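Local coordinates for protein protease VP4 (Blotched snakehead virus, PDB 2GEF) that probably cleaves the viral structural polyprotein as a serine protease that works through a serine/lysine catalytic dyad, at residues 34-39 with 43-48. Numbering follows the deposited sequence.
Sequences PVVAFG and STSELY
An antiparallel beta hairpin beside the catalytic dyad pairs V35 with E46 and A37 with T44, the two hydrogen-bonded pairs of 34-39 with 43-48. V35 N donates to E46 O at 2.8 Å, whereas the return bond from E46 N to V35 O is weak. In the next pair T44 N reaches A37 O at 2.7 Å, and A37 N meets T44 O at 3.2 Å. On the face bearing V35, a chi1 of 176° sets its methyl CG2 beside the backbone N and over the Y48 ring in a CH-pi contact, 3.9 Å from the centroid. E46 OE1 sits in plane at the edge of the same ring. A water donates to this OE1 and to V35 O and accepts from T44 OG1, 2.9 Å away, while N127 ties down both E46 OE2 and Y48 OH. The other face, with P34, V36, F38 and S45, packs on helix 170-178, which carries the catalytic K173. P34 and V36 touch K173 itself, and the nucleophile S136 lies about 6 Å from P34, side chain to side chain. At the turn end S43 OG approaches the edge of the F38 ring, 3.4 Å from CD2.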
loop_
_atom_site.group_PDB
_atom_site.type_symbol
_atom_site.label_atom_id
_atom_site.label_comp_id
_atom_site.label_asym_id
_atom_site.label_seq_id
_atom_site.Cartn_x
_atom_site.Cartn_y
_atom_site.Cartn_z
ATOM N N PRO A 34 1.349 -3.136 0.301
ATOM C CA PRO A 34 1.356 -4.082 1.405
ATOM C C PRO A 34 1.690 -3.547 2.706
ATOM O O PRO A 34 2.396 -2.538 2.792
ATOM C CB PRO A 34 2.295 -5.163 0.921
ATOM C CG PRO A 34 3.309 -4.344 0.251
ATOM C CD PRO A 34 2.534 -3.322 -0.548
ATOM N N VAL A 35 0.969 -4.111 3.717
ATOM C CA VAL A 35 1.092 -3.689 5.095
ATOM C C VAL A 35 1.401 -4.891 6.002
ATOM O O VAL A 35 0.596 -5.851 6.086
ATOM C CB VAL A 35 -0.112 -2.993 5.628
ATOM C CG1 VAL A 35 0.119 -2.655 7.246
ATOM C CG2 VAL A 35 -0.323 -1.687 4.887
ATOM N N VAL A 36 2.581 -4.841 6.664
ATOM C CA VAL A 36 2.983 -5.997 7.475
ATOM C C VAL A 36 2.989 -5.513 8.998
ATOM O O VAL A 36 3.235 -4.303 9.306
ATOM C CB VAL A 36 4.325 -6.595 7.007
ATOM C CG1 VAL A 36 4.354 -6.922 5.522
ATOM C CG2 VAL A 36 5.511 -5.703 7.384
ATOM N N ALA A 37 2.693 -6.440 9.904
ATOM C CA ALA A 37 2.744 -6.235 11.324
ATOM C C ALA A 37 3.169 -7.551 11.992
ATOM O O ALA A 37 2.940 -8.693 11.427
ATOM C CB ALA A 37 1.450 -5.783 11.837
ATOM N N PHE A 38 3.837 -7.378 13.137
ATOM C CA PHE A 38 4.433 -8.500 13.970
ATOM C C PHE A 38 3.953 -8.528 15.399
ATOM O O PHE A 38 4.139 -7.553 16.087
ATOM C CB PHE A 38 5.987 -8.425 13.917
ATOM C CG PHE A 38 6.504 -8.116 12.526
ATOM C CD1 PHE A 38 6.721 -6.809 12.126
ATOM C CD2 PHE A 38 6.711 -9.138 11.629
ATOM C CE1 PHE A 38 7.118 -6.501 10.785
ATOM C CE2 PHE A 38 7.134 -8.895 10.335
ATOM C CZ PHE A 38 7.342 -7.535 9.903
ATOM N N GLY A 39 3.419 -9.649 15.907
ATOM C CA GLY A 39 3.330 -9.810 17.396
ATOM C C GLY A 39 4.126 -11.042 17.896
ATOM O O GLY A 39 4.836 -11.724 17.098
ATOM N N SER A 43 2.716 -12.906 12.631
ATOM C CA SER A 43 2.889 -11.814 11.736
ATOM C C SER A 43 1.715 -11.810 10.778
ATOM O O SER A 43 1.091 -12.855 10.581
ATOM C CB SER A 43 4.188 -11.940 10.923
ATOM O OG SER A 43 5.267 -12.243 11.822
ATOM N N THR A 44 1.430 -10.605 10.232
ATOM C CA THR A 44 0.373 -10.351 9.299
ATOM C C THR A 44 0.923 -9.632 8.033
ATOM O O THR A 44 1.872 -8.974 8.126
ATOM C CB THR A 44 -0.818 -9.404 9.963
ATOM O OG1 THR A 44 -0.241 -8.145 10.428
ATOM C CG2 THR A 44 -1.500 -10.107 11.150
ATOM N N SER A 45 0.272 -9.826 6.891
ATOM C CA SER A 45 0.559 -9.138 5.625
ATOM C C SER A 45 -0.828 -9.014 5.030
ATOM O O SER A 45 -1.612 -10.067 4.930
ATOM C CB SER A 45 1.375 -10.116 4.722
ATOM O OG SER A 45 1.782 -9.498 3.598
ATOM N N GLU A 46 -1.117 -7.820 4.547
ATOM C CA GLU A 46 -2.456 -7.442 4.022
ATOM C C GLU A 46 -2.231 -6.410 2.925
ATOM O O GLU A 46 -1.332 -5.623 3.044
ATOM C CB GLU A 46 -3.053 -6.562 5.140
ATOM C CG GLU A 46 -4.354 -6.810 5.537
ATOM C CD GLU A 46 -4.607 -6.171 6.910
ATOM O OE1 GLU A 46 -3.682 -6.122 7.792
ATOM O OE2 GLU A 46 -5.739 -5.702 7.119
ATOM N N LEU A 47 -3.170 -6.201 2.007
ATOM C CA LEU A 47 -3.239 -4.916 1.219
ATOM C C LEU A 47 -4.077 -3.882 1.808
ATOM O O LEU A 47 -5.009 -4.155 2.506
ATOM C CB LEU A 47 -3.758 -5.227 -0.152
ATOM C CG LEU A 47 -2.760 -6.165 -0.855
ATOM C CD1 LEU A 47 -3.400 -6.398 -2.207
ATOM C CD2 LEU A 47 -1.335 -5.718 -1.022
ATOM N N TYR A 48 -3.685 -2.660 1.563
ATOM C CA TYR A 48 -4.439 -1.431 1.813
ATOM C C TYR A 48 -4.426 -0.682 0.502
ATOM O O TYR A 48 -3.533 -0.895 -0.331
ATOM C CB TYR A 48 -3.771 -0.530 2.879
ATOM C CG TYR A 48 -3.941 -0.902 4.360
ATOM C CD1 TYR A 48 -3.734 -2.200 4.838
ATOM C CD2 TYR A 48 -4.267 0.051 5.260
ATOM C CE1 TYR A 48 -3.884 -2.515 6.200
ATOM C CE2 TYR A 48 -4.443 -0.257 6.598
ATOM C CZ TYR A 48 -4.266 -1.507 7.077
ATOM O OH TYR A 48 -4.457 -1.666 8.519
HETATM O O HOH W 1 -1.087 -6.091 8.498
#